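Local coordinates for protein nicking enzyme (Staphylococcus aureus, PDB 4HTE) that acts as the oriT relaxase that nicks plasmid DNA, probably to start conjugative transfer of resistance plasmids, this chain being its alpha-helical C-terminal domain, at residues K33-Y38 against E75-K80; T40-Y45 against K112-R117; M44-E49 against A144-N149; S18-S23 against E89-I94. All blocks are in the same frame, centred on the assembly; numbering follows the deposited sequence.

Overall arrangement
From the N terminus, the segment leading into helix 22-35 meets helix 64-99 in contact 4, closing a wide loop within which contact 1 is nested: there the far end of helix 22-35 returns to the same long helix. Contacts 2 and 3 both start from the next helix, 41-58, and share Met44 and Tyr45; contact 2 closes the shorter loop, to helix 109-122, and contact 3 the longer one, to helix 130-152. Both cross contacts 1 and 4 along the chain. Together the four join helices 22-35, 41-58, 64-99, 109-122 and 130-152 into one helical body, away from the calcium site.

Contact 1 of 4, residues K33-Y38 against E75-K80; sequences KDLKIY and EDRQKK
Arg77 reaches out from helix 64-99 to Leu35 O, its NH2 lying 2.8 Å from the carbonyl oxygen in a weak hydrogen bond bent to 127° at the hydrogen. Leu35 sits in the last turn of helix 22-35, where carbonyls no longer meet the amides of a following turn, and the guanidinium takes up such a position. Arg77 NH1 also forms a salt bridge with Glu47 of helix 41-58, the firmer of its polar ties; the arginine therefore links a helix end to a carboxylate. Its chain is extended from CG to NE, which carries the charged group across the gap between the helices. The same Leu35 covers one face of the guanidinium, with CD1 3.6 Å from Arg77 NH1 and displaced toward the rim, while Ile37 CD1 comes to the edge, near the plane, at 4.2 Å from Arg77 NH1. One helical turn further on, Lys80 brings its aliphatic CD to 4.1 Å from Leu35 CD1. Bends at chi3 and chi4 turn its amine beside Asp34, but Lys80 NZ stays 4.4 Å from Asp34 OD2, a nearness of opposite charges short of a salt bridge. Leu35 continues inward onto Leu81 and Ile84 of helix 64-99, and Arg77 also touches Arg50 and Leu51, so the contact occupies the surface corner where helices 22-35, 41-58 and 64-99 come together.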
loop_
_atom_site.group_PDB
_atom_site.type_symbol
_atom_site.label_atom_id
_atom_site.label_comp_id
_atom_site.label_asym_id
_atom_site.label_seq_id
_atom_site.Cartn_x
_atom_site.Cartn_y
_atom_site.Cartn_z
ATOM N N LYS A 33 -2.281 10.326 26.443
ATOM C CA LYS A 33 -3.461 10.240 27.296
ATOM C C LYS A 33 -4.719 10.742 26.590
ATOM O O LYS A 33 -5.703 10.013 26.481
ATOM C CB LYS A 33 -3.248 11.036 28.583
ATOM N N ASP A 34 -4.688 11.985 26.111
ATOM C CA ASP A 34 -5.860 12.581 25.459
ATOM C C ASP A 34 -5.993 12.097 24.021
ATOM O O ASP A 34 -7.103 11.921 23.520
ATOM C CB ASP A 34 -5.829 14.119 25.488
ATOM C CG ASP A 34 -4.486 14.680 25.900
ATOM O OD1 ASP A 34 -3.455 14.160 25.427
ATOM O OD2 ASP A 34 -4.457 15.645 26.694
ATOM N N LEU A 35 -4.858 11.890 23.360
ATOM C CA LEU A 35 -4.845 11.380 21.993
ATOM C C LEU A 35 -5.342 9.935 21.955
ATOM O O LEU A 35 -5.888 9.483 20.948
ATOM C CB LEU A 35 -3.429 11.467 21.414
ATOM C CG LEU A 35 -3.249 11.976 19.982
ATOM C CD1 LEU A 35 -4.167 13.147 19.662
ATOM C CD2 LEU A 35 -1.799 12.386 19.784
ATOM N N LYS A 36 -5.146 9.217 23.058
ATOM C CA LYS A 36 -5.604 7.834 23.181
ATOM C C LYS A 36 -4.931 6.941 22.144
ATOM O O LYS A 36 -5.576 6.105 21.508
ATOM C CB LYS A 36 -7.127 7.754 23.040
ATOM N N ILE A 37 -3.625 7.130 21.984
ATOM C CA ILE A 37 -2.842 6.358 21.026
ATOM C C ILE A 37 -1.433 6.101 21.560
ATOM O O ILE A 37 -0.920 6.855 22.390
ATOM C CB ILE A 37 -2.763 7.078 19.656
ATOM C CG1 ILE A 37 -4.147 7.114 19.003
ATOM C CG2 ILE A 37 -1.772 6.380 18.726
ATOM C CD1 ILE A 37 -4.197 7.853 17.682
ATOM N N TYR A 38 -0.826 5.016 21.090
ATOM C CA TYR A 38 0.554 4.690 21.429
ATOM C C TYR A 38 1.495 5.433 20.482
ATOM O O TYR A 38 1.609 5.084 19.308
ATOM C CB TYR A 38 0.778 3.179 21.332
ATOM C CG TYR A 38 2.143 2.726 21.800
ATOM C CD1 TYR A 38 2.416 2.567 23.152
ATOM C CD2 TYR A 38 3.158 2.452 20.892
ATOM C CE1 TYR A 38 3.661 2.154 23.586
ATOM C CE2 TYR A 38 4.406 2.038 21.319
ATOM C CZ TYR A 38 4.653 1.891 22.666
ATOM O OH TYR A 38 5.892 1.475 23.101
ATOM N N GLU A 75 -8.317 20.155 14.274
ATOM C CA GLU A 75 -7.247 21.145 14.322
ATOM C C GLU A 75 -6.472 21.046 15.631
ATOM O O GLU A 75 -5.272 21.318 15.674
ATOM C CB GLU A 75 -7.816 22.555 14.153
ATOM N N ASP A 76 -7.164 20.657 16.698
ATOM C CA ASP A 76 -6.529 20.474 17.996
ATOM C C ASP A 76 -5.558 19.298 17.955
ATOM O O ASP A 76 -4.405 19.420 18.366
ATOM C CB ASP A 76 -7.587 20.237 19.077
ATOM N N ARG A 77 -6.033 18.162 17.456
ATOM C CA ARG A 77 -5.216 16.956 17.387
ATOM C C ARG A 77 -3.974 17.152 16.521
ATOM O O ARG A 77 -2.861 16.847 16.946
ATOM C CB ARG A 77 -6.042 15.783 16.858
ATOM C CG ARG A 77 -6.925 15.141 17.908
ATOM C CD ARG A 77 -7.618 13.905 17.374
ATOM N NE ARG A 77 -7.966 12.975 18.447
ATOM C CZ ARG A 77 -7.474 11.746 18.597
ATOM N NH1 ARG A 77 -6.602 11.240 17.733
ATOM N NH2 ARG A 77 -7.866 11.004 19.620
ATOM N N GLN A 78 -4.166 17.658 15.305
ATOM C CA GLN A 78 -3.047 17.914 14.404
ATOM C C GLN A 78 -2.000 18.760 15.121
ATOM O O GLN A 78 -0.798 18.540 14.970
ATOM C CB GLN A 78 -3.530 18.612 13.125
ATOM C CG GLN A 78 -4.402 17.728 12.225
ATOM C CD GLN A 78 -5.004 18.479 11.046
ATOM O OE1 GLN A 78 -5.149 19.702 11.079
ATOM N NE2 GLN A 78 -5.359 17.743 9.992
ATOM N N LYS A 79 -2.467 19.716 15.919
ATOM C CA LYS A 79 -1.577 20.572 16.694
ATOM C C LYS A 79 -0.819 19.738 17.717
ATOM O O LYS A 79 0.319 20.051 18.072
ATOM C CB LYS A 79 -2.370 21.674 17.399
ATOM N N LYS A 80 -1.458 18.675 18.197
ATOM C CA LYS A 80 -0.815 17.770 19.141
ATOM C C LYS A 80 0.246 16.916 18.452
ATOM O O LYS A 80 1.357 16.768 18.964
ATOM C CB LYS A 80 -1.844 16.868 19.830
ATOM C CG LYS A 80 -2.855 17.612 20.685
ATOM C CD LYS A 80 -3.587 16.658 21.616
ATOM C CE LYS A 80 -3.949 17.315 22.939
ATOM N NZ LYS A 80 -5.351 17.815 22.966
#

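Contact 2 of 4, residues T40-Y45 against K112-R117; sequences TPINMY and KIFITR
Pro41 and Phe114 mark the nearest approach of the two backbones, their CA atoms 5.9 Å apart. The axis of segment 41-45, the start of helix 41-58, passes 10.8 Å from that of segment 112-117, and their directions differ by 137°, so they run roughly against each other with a large tilt. Pro41 does most of the touching. Its CB is 4.1 Å from Phe114 CD1 and meets the phenyl ring at the edge, near the ring plane, while its CG lies 3.7 Å from Arg117 CG, the two side chains crossing at about a right angle. Pro41 CG is also 4.1 Å from Ile113 CG2. Proline suits this place: it is the first residue of helix 41-58, directly after the N-cap residue Thr40, where its missing N-H costs the helix no backbone bond and its ring presents an apolar surface to helix 109-122. The packing illustrates how an all-helical domain, here the middle helical domain of the nicking enzyme's C-terminal part, can seat a helix start against the flank of another helix. Phe114 holds CG anti to its backbone nitrogen (chi1 -174°), which swings the ring toward helix 41-58; there Ile42 lies alongside, pointing the same way, with Ile42 CG1 4.0 Å from Phe114 CE1. Phe114 continues onto Ile135 and Lys139 of helix 130-152, and Ile113 onto Asn85 and Phe88 of helix 64-99.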
loop_
_atom_site.group_PDB
_atom_site.type_symbol
_atom_site.label_atom_id
_atom_site.label_comp_id
_atom_site.label_asym_id
_atom_site.label_seq_id
_atom_site.Cartn_x
_atom_site.Cartn_y
_atom_site.Cartn_z
ATOM N N THR A 40 4.220 6.757 18.205
ATOM C CA THR A 40 5.303 6.164 17.434
ATOM C C THR A 40 5.358 6.901 16.106
ATOM O O THR A 40 4.314 7.231 15.546
ATOM C CB THR A 40 5.051 4.665 17.171
ATOM O OG1 THR A 40 5.025 3.948 18.411
ATOM C CG2 THR A 40 6.133 4.076 16.284
ATOM N N PRO A 41 6.569 7.177 15.598
ATOM C CA PRO A 41 6.669 7.903 14.328
ATOM C C PRO A 41 5.662 7.412 13.287
ATOM O O PRO A 41 4.969 8.226 12.677
ATOM C CB PRO A 41 8.101 7.611 13.884
ATOM C CG PRO A 41 8.848 7.487 15.164
ATOM C CD PRO A 41 7.897 6.849 16.144
ATOM N N ILE A 42 5.583 6.100 13.098
ATOM C CA ILE A 42 4.625 5.510 12.169
ATOM C C ILE A 42 3.184 5.701 12.636
ATOM O O ILE A 42 2.320 6.071 11.845
ATOM C CB ILE A 42 4.906 4.004 11.955
ATOM C CG1 ILE A 42 5.694 3.787 10.660
ATOM C CG2 ILE A 42 3.611 3.204 11.921
ATOM C CD1 ILE A 42 4.911 4.068 9.400
ATOM N N ASN A 43 2.920 5.448 13.913
ATOM C CA ASN A 43 1.572 5.625 14.448
ATOM C C ASN A 43 1.097 7.061 14.281
ATOM O O ASN A 43 -0.094 7.314 14.106
ATOM C CB ASN A 43 1.505 5.221 15.923
ATOM C CG ASN A 43 1.686 3.730 16.129
ATOM O OD1 ASN A 43 2.591 3.117 15.565
ATOM N ND2 ASN A 43 0.814 3.137 16.933
HETATM N N MSE A 44 2.036 7.998 14.337
HETATM C CA MSE A 44 1.725 9.398 14.100
HETATM C C MSE A 44 1.451 9.604 12.618
HETATM O O MSE A 44 0.507 10.295 12.238
HETATM C CB MSE A 44 2.890 10.279 14.546
HETATM C CG MSE A 44 3.069 10.367 16.052
HETATM SE SE MSE A 44 1.526 11.151 16.954
HETATM C CE MSE A 44 0.496 9.535 17.321
ATOM N N TYR A 45 2.287 8.995 11.787
ATOM C CA TYR A 45 2.099 9.027 10.345
ATOM C C TYR A 45 0.723 8.486 9.971
ATOM O O TYR A 45 0.095 8.971 9.034
ATOM C CB TYR A 45 3.194 8.208 9.657
ATOM C CG TYR A 45 3.071 8.136 8.153
ATOM C CD1 TYR A 45 3.504 9.180 7.351
ATOM C CD2 TYR A 45 2.534 7.017 7.535
ATOM C CE1 TYR A 45 3.397 9.117 5.976
ATOM C CE2 TYR A 45 2.427 6.943 6.162
ATOM C CZ TYR A 45 2.861 7.995 5.387
ATOM O OH TYR A 45 2.753 7.932 4.016
ATOM N N LYS A 112 15.458 10.833 10.134
ATOM C CA LYS A 112 16.222 10.813 11.376
ATOM C C LYS A 112 15.356 10.356 12.544
ATOM O O LYS A 112 15.697 9.404 13.243
ATOM C CB LYS A 112 16.793 12.200 11.675
ATOM C CG LYS A 112 17.983 12.585 10.818
ATOM C CD LYS A 112 18.388 14.026 11.073
ATOM C CE LYS A 112 19.642 14.404 10.306
ATOM N NZ LYS A 112 19.829 15.882 10.233
ATOM N N ILE A 113 14.237 11.042 12.749
ATOM C CA ILE A 113 13.319 10.712 13.831
ATOM C C ILE A 113 12.991 9.224 13.835
ATOM O O ILE A 113 13.058 8.568 14.874
ATOM C CB ILE A 113 12.012 11.505 13.708
ATOM C CG1 ILE A 113 12.267 12.985 13.994
ATOM C CG2 ILE A 113 10.972 10.961 14.672
ATOM C CD1 ILE A 113 11.191 13.898 13.462
ATOM N N PHE A 114 12.632 8.699 12.668
ATOM C CA PHE A 114 12.302 7.285 12.540
ATOM C C PHE A 114 13.472 6.420 12.991
ATOM O O PHE A 114 13.306 5.505 13.795
ATOM C CB PHE A 114 11.932 6.948 11.094
ATOM C CG PHE A 114 11.429 5.542 10.908
ATOM C CD1 PHE A 114 10.120 5.213 11.223
ATOM C CD2 PHE A 114 12.261 4.551 10.413
ATOM C CE1 PHE A 114 9.652 3.922 11.053
ATOM C CE2 PHE A 114 11.797 3.257 10.239
ATOM C CZ PHE A 114 10.491 2.945 10.560
ATOM N N ILE A 115 14.658 6.722 12.472
ATOM C CA ILE A 115 15.853 5.957 12.799
ATOM C C ILE A 115 16.184 6.075 14.280
ATOM O O ILE A 115 16.437 5.077 14.951
ATOM C CB ILE A 115 17.062 6.432 11.974
ATOM C CG1 ILE A 115 16.776 6.254 10.480
ATOM C CG2 ILE A 115 18.313 5.669 12.381
ATOM C CD1 ILE A 115 17.954 6.539 9.580
ATOM N N THR A 116 16.178 7.304 14.781
ATOM C CA THR A 116 16.466 7.569 16.183
ATOM C C THR A 116 15.591 6.711 17.086
ATOM O O THR A 116 16.082 6.056 18.002
ATOM C CB THR A 116 16.222 9.049 16.531
ATOM O OG1 THR A 116 17.209 9.864 15.886
ATOM C CG2 THR A 116 16.291 9.272 18.039
ATOM N N ARG A 117 14.291 6.719 16.814
ATOM C CA ARG A 117 13.321 6.037 17.658
ATOM C C ARG A 117 13.434 4.520 17.576
ATOM O O ARG A 117 13.172 3.816 18.551
ATOM C CB ARG A 117 11.913 6.471 17.265
ATOM C CG ARG A 117 11.632 7.936 17.545
ATOM C CD ARG A 117 11.541 8.199 19.038
ATOM N NE ARG A 117 10.429 7.471 19.638
ATOM C CZ ARG A 117 10.136 7.474 20.933
ATOM N NH1 ARG A 117 10.875 8.163 21.792
ATOM N NH2 ARG A 117 9.097 6.779 21.372
#

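Contact 3 of 4, residues M44-E49 against A144-N149; sequences MYKENE and AQISLN
Ser147 OG stands between Tyr45 and Glu49, accepting a hydrogen bond from Tyr45 OH at 2.6 Å and donating one to Glu49 OE2. The latter separation, modelled at 2.5 Å between Ser147 OG and Glu49 OE2, is shorter than usual, and its exact length is doubtful at this resolution. The result is a short chain of hydrogen bonds, in which two residues one turn apart on helix 41-58 clasp a single hydroxyl of helix 130-152, one as donor and one as acceptor. Glu143 O, in the serine's own helix, is a weak, competing acceptor for the same hydroxyl. Ser147 also touches Ile217 of helix 198-227, so the polar cluster lies where three helices adjoin. The two segments run nearly parallel, crossing at -21° with their axes 10.1 Å apart; the i, i+4 spacing of Tyr45 and Glu49 places both on the side that faces helix 130-152. With CG anti to the backbone nitrogen (chi1 178°), the tyrosine ring is carried straight across the gap, whereas Glu49 bends at chi2 to bring its carboxylate to the same hydroxyl. Outward from this cluster the packing becomes apolar. Ile146 CB approaches the edge of the Tyr45 ring, near its plane, 4.4 Å from CE2. Lys46 crosses Ile146 at about a right angle, Lys46 CG 3.5 Å from Ile146 CG2, before bends at chi3 and chi4 redirect the rest of the chain.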
loop_
_atom_site.group_PDB
_atom_site.type_symbol
_atom_site.label_atom_id
_atom_site.label_comp_id
_atom_site.label_asym_id
_atom_site.label_seq_id
_atom_site.Cartn_x
_atom_site.Cartn_y
_atom_site.Cartn_z
HETATM N N MSE A 44 2.036 7.998 14.337
HETATM C CA MSE A 44 1.725 9.398 14.100
HETATM C C MSE A 44 1.451 9.604 12.618
HETATM O O MSE A 44 0.507 10.295 12.238
HETATM C CB MSE A 44 2.890 10.279 14.546
HETATM C CG MSE A 44 3.069 10.367 16.052
HETATM SE SE MSE A 44 1.526 11.151 16.954
HETATM C CE MSE A 44 0.496 9.535 17.321
ATOM N N TYR A 45 2.287 8.995 11.787
ATOM C CA TYR A 45 2.099 9.027 10.345
ATOM C C TYR A 45 0.723 8.486 9.971
ATOM O O TYR A 45 0.095 8.971 9.034
ATOM C CB TYR A 45 3.194 8.208 9.657
ATOM C CG TYR A 45 3.071 8.136 8.153
ATOM C CD1 TYR A 45 3.504 9.180 7.351
ATOM C CD2 TYR A 45 2.534 7.017 7.535
ATOM C CE1 TYR A 45 3.397 9.117 5.976
ATOM C CE2 TYR A 45 2.427 6.943 6.162
ATOM C CZ TYR A 45 2.861 7.995 5.387
ATOM O OH TYR A 45 2.753 7.932 4.016
ATOM N N LYS A 46 0.259 7.484 10.712
ATOM C CA LYS A 46 -1.046 6.883 10.462
ATOM C C LYS A 46 -2.148 7.877 10.803
ATOM O O LYS A 46 -2.965 8.227 9.953
ATOM C CB LYS A 46 -1.227 5.611 11.296
ATOM C CG LYS A 46 -2.147 4.583 10.656
ATOM C CD LYS A 46 -2.583 3.491 11.625
ATOM C CE LYS A 46 -1.523 2.413 11.781
ATOM N NZ LYS A 46 -2.129 1.060 11.830
ATOM N N GLU A 47 -2.161 8.328 12.053
ATOM C CA GLU A 47 -3.188 9.245 12.526
ATOM C C GLU A 47 -3.309 10.453 11.608
ATOM O O GLU A 47 -4.412 10.926 11.339
ATOM C CB GLU A 47 -2.873 9.715 13.946
ATOM C CG GLU A 47 -3.961 10.578 14.566
ATOM C CD GLU A 47 -5.167 9.770 14.999
ATOM O OE1 GLU A 47 -5.283 8.602 14.574
ATOM O OE2 GLU A 47 -5.996 10.299 15.768
ATOM N N ASN A 48 -2.173 10.950 11.131
ATOM C CA ASN A 48 -2.169 12.114 10.253
ATOM C C ASN A 48 -2.980 11.852 8.991
ATOM O O ASN A 48 -3.768 12.693 8.566
ATOM C CB ASN A 48 -0.738 12.509 9.879
ATOM C CG ASN A 48 -0.632 13.963 9.450
ATOM O OD1 ASN A 48 -1.287 14.834 10.020
ATOM N ND2 ASN A 48 0.187 14.230 8.438
ATOM N N GLU A 49 -2.779 10.682 8.393
ATOM C CA GLU A 49 -3.524 10.288 7.205
ATOM C C GLU A 49 -5.000 10.107 7.538
ATOM O O GLU A 49 -5.877 10.524 6.779
ATOM C CB GLU A 49 -2.954 8.991 6.633
ATOM C CG GLU A 49 -1.535 9.130 6.108
ATOM C CD GLU A 49 -1.380 8.670 4.674
ATOM O OE1 GLU A 49 -2.297 8.004 4.149
ATOM O OE2 GLU A 49 -0.329 8.975 4.072
ATOM N N ALA A 144 4.310 3.573 2.988
ATOM C CA ALA A 144 3.542 3.355 1.769
ATOM C C ALA A 144 2.377 2.413 2.031
ATOM O O ALA A 144 1.238 2.706 1.672
ATOM C CB ALA A 144 4.429 2.789 0.684
ATOM N N GLN A 145 2.675 1.273 2.647
ATOM C CA GLN A 145 1.655 0.292 2.992
ATOM C C GLN A 145 0.476 0.956 3.687
ATOM O O GLN A 145 -0.671 0.792 3.274
ATOM C CB GLN A 145 2.245 -0.783 3.905
ATOM C CG GLN A 145 2.314 -2.165 3.284
ATOM C CD GLN A 145 3.624 -2.874 3.578
ATOM O OE1 GLN A 145 4.156 -3.590 2.729
ATOM N NE2 GLN A 145 4.149 -2.688 4.787
ATOM N N ILE A 146 0.763 1.711 4.742
ATOM C CA ILE A 146 -0.286 2.328 5.543
ATOM C C ILE A 146 -1.135 3.275 4.704
ATOM O O ILE A 146 -2.363 3.241 4.773
ATOM C CB ILE A 146 0.300 3.091 6.741
ATOM C CG1 ILE A 146 1.064 2.128 7.651
ATOM C CG2 ILE A 146 -0.804 3.790 7.523
ATOM C CD1 ILE A 146 1.572 2.759 8.916
ATOM N N SER A 147 -0.480 4.111 3.906
ATOM C CA SER A 147 -1.186 5.088 3.087
ATOM C C SER A 147 -2.133 4.415 2.105
ATOM O O SER A 147 -3.324 4.725 2.066
ATOM C CB SER A 147 -0.189 5.951 2.316
ATOM O OG SER A 147 0.523 6.805 3.191
ATOM N N LEU A 148 -1.593 3.497 1.313
ATOM C CA LEU A 148 -2.364 2.825 0.274
ATOM C C LEU A 148 -3.528 2.030 0.862
ATOM O O LEU A 148 -4.639 2.059 0.332
ATOM C CB LEU A 148 -1.457 1.906 -0.546
ATOM C CG LEU A 148 -0.315 2.615 -1.280
ATOM C CD1 LEU A 148 0.660 1.616 -1.879
ATOM C CD2 LEU A 148 -0.869 3.532 -2.361
ATOM N N ASN A 149 -3.272 1.327 1.958
ATOM C CA ASN A 149 -4.293 0.503 2.591
ATOM C C ASN A 149 -5.423 1.351 3.171
ATOM O O ASN A 149 -6.569 0.909 3.244
ATOM C CB ASN A 149 -3.664 -0.355 3.690
ATOM C CG ASN A 149 -4.473 -1.600 3.998
ATOM O OD1 ASN A 149 -5.697 -1.617 3.858
ATOM N ND2 ASN A 149 -3.786 -2.657 4.419
#

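Contact 4 of 4, residues S18-S23 against E89-I94; sequences SYMNKS and EKQAGI
Gln91 runs out from helix 64-99 toward the loop before helix 22-35, and each atom of its side chain finds a neighbour there. Its CB is 4.1 Å from Met20 CG, the methionine being modelled as selenomethionine. Gln91 CG passes Ser18 O at 3.6 Å. Gln91 CD comes to 3.7 Å from Met20 CG, the two side chains crossing at a slant. At the tip, Gln91 OE1 lies 3.4 Å from Met20 SE, and Gln91 NE2 is 3.2 Å from Ser18 O while giving a hydrogen bond to Ala16 O just upstream. Full extension of the chain, with CG anti to the backbone nitrogen (chi1 -177°), makes this reach possible. One turn along the helix, Ile94 slides past Tyr19 in the opposite direction, its CG2 3.3 Å from CD1 of the ring; Tyr19 goes on to Phe95, Lys98 and Asn99. Gln91 also touches Arg117 and Leu120 of helix 109-122. The chemistry is thus divided: the bond from Gln91 NE2 to Ala16 O is the polar tie, made just outside the segment, while Tyr19 on Ile94 and Met20 on Gln91 supply the packing that holds the loop against helix 64-99.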
loop_
_atom_site.group_PDB
_atom_site.type_symbol
_atom_site.label_atom_id
_atom_site.label_comp_id
_atom_site.label_asym_id
_atom_site.label_seq_id
_atom_site.Cartn_x
_atom_site.Cartn_y
_atom_site.Cartn_z
ATOM N N SER A 18 16.551 8.686 26.211
ATOM C CA SER A 18 17.887 9.260 26.133
ATOM C C SER A 18 17.847 10.577 25.365
ATOM O O SER A 18 17.109 10.711 24.390
ATOM C CB SER A 18 18.847 8.285 25.448
ATOM O OG SER A 18 19.009 7.102 26.212
ATOM N N TYR A 19 18.643 11.544 25.811
ATOM C CA TYR A 19 18.738 12.841 25.146
ATOM C C TYR A 19 17.430 13.630 25.214
ATOM O O TYR A 19 17.246 14.595 24.472
ATOM C CB TYR A 19 19.128 12.666 23.676
ATOM C CG TYR A 19 20.311 11.758 23.442
ATOM C CD1 TYR A 19 21.586 12.135 23.829
ATOM C CD2 TYR A 19 20.152 10.530 22.814
ATOM C CE1 TYR A 19 22.671 11.310 23.612
ATOM C CE2 TYR A 19 21.231 9.699 22.590
ATOM C CZ TYR A 19 22.489 10.093 22.990
ATOM O OH TYR A 19 23.566 9.266 22.769
HETATM N N MSE A 20 16.524 13.224 26.100
HETATM C CA MSE A 20 15.215 13.865 26.188
HETATM C C MSE A 20 14.994 14.568 27.516
HETATM O O MSE A 20 15.004 13.935 28.571
HETATM C CB MSE A 20 14.111 12.833 25.994
HETATM C CG MSE A 20 13.400 12.933 24.666
HETATM SE SE MSE A 20 11.747 11.908 24.673
HETATM C CE MSE A 20 10.600 13.145 25.639
ATOM N N ASN A 21 14.775 15.878 27.453
ATOM C CA ASN A 21 14.448 16.655 28.640
ATOM C C ASN A 21 13.246 16.070 29.362
ATOM O O ASN A 21 12.471 15.311 28.782
ATOM C CB ASN A 21 14.155 18.108 28.265
ATOM C CG ASN A 21 15.413 18.903 27.978
ATOM O OD1 ASN A 21 16.483 18.616 28.518
ATOM N ND2 ASN A 21 15.287 19.919 27.132
ATOM N N LYS A 22 13.092 16.429 30.631
ATOM C CA LYS A 22 11.976 15.939 31.426
ATOM C C LYS A 22 10.701 16.699 31.079
ATOM O O LYS A 22 9.596 16.201 31.290
ATOM C CB LYS A 22 12.286 16.057 32.918
ATOM C CG LYS A 22 13.501 15.253 33.350
ATOM C CD LYS A 22 13.671 15.246 34.861
ATOM C CE LYS A 22 12.564 14.467 35.558
ATOM N NZ LYS A 22 12.575 13.019 35.207
ATOM N N SER A 23 10.857 17.904 30.544
ATOM C CA SER A 23 9.714 18.673 30.077
ATOM C C SER A 23 9.105 17.970 28.871
ATOM O O SER A 23 7.883 17.902 28.727
ATOM C CB SER A 23 10.140 20.091 29.700
ATOM O OG SER A 23 9.030 20.858 29.265
ATOM N N GLU A 89 12.075 15.570 17.006
ATOM C CA GLU A 89 13.085 16.215 16.176
ATOM C C GLU A 89 14.304 16.592 17.013
ATOM O O GLU A 89 15.442 16.412 16.580
ATOM C CB GLU A 89 12.498 17.457 15.502
ATOM C CG GLU A 89 13.057 17.736 14.114
ATOM C CD GLU A 89 12.147 18.627 13.286
ATOM O OE1 GLU A 89 11.300 19.330 13.877
ATOM O OE2 GLU A 89 12.273 18.615 12.043
ATOM N N LYS A 90 14.059 17.108 18.213
ATOM C CA LYS A 90 15.139 17.472 19.122
ATOM C C LYS A 90 15.949 16.241 19.512
ATOM O O LYS A 90 17.177 16.249 19.444
ATOM C CB LYS A 90 14.583 18.143 20.380
ATOM C CG LYS A 90 13.952 19.500 20.134
ATOM C CD LYS A 90 13.394 20.089 21.419
ATOM C CE LYS A 90 12.797 21.458 21.168
ATOM N NZ LYS A 90 12.239 22.056 22.404
ATOM N N GLN A 91 15.254 15.179 19.910
ATOM C CA GLN A 91 15.910 13.957 20.353
ATOM C C GLN A 91 16.759 13.338 19.247
ATOM O O GLN A 91 17.846 12.820 19.505
ATOM C CB GLN A 91 14.874 12.941 20.829
ATOM C CG GLN A 91 15.484 11.670 21.382
ATOM C CD GLN A 91 14.439 10.704 21.884
ATOM O OE1 GLN A 91 13.239 10.957 21.774
ATOM N NE2 GLN A 91 14.886 9.590 22.440
ATOM N N ALA A 92 16.255 13.390 18.019
ATOM C CA ALA A 92 16.962 12.823 16.876
ATOM C C ALA A 92 18.231 13.614 16.574
ATOM O O ALA A 92 19.307 13.039 16.405
ATOM C CB ALA A 92 16.051 12.788 15.654
ATOM N N GLY A 93 18.099 14.935 16.512
ATOM C CA GLY A 93 19.236 15.799 16.252
ATOM C C GLY A 93 20.377 15.506 17.205
ATOM O O GLY A 93 21.509 15.277 16.780
ATOM N N ILE A 94 20.073 15.508 18.500
ATOM C CA ILE A 94 21.067 15.202 19.521
ATOM C C ILE A 94 21.642 13.815 19.271
ATOM O O ILE A 94 22.857 13.630 19.247
ATOM C CB ILE A 94 20.462 15.225 20.942
ATOM C CG1 ILE A 94 19.868 16.599 21.266
ATOM C CG2 ILE A 94 21.525 14.860 21.974
ATOM C CD1 ILE A 94 19.111 16.645 22.582
#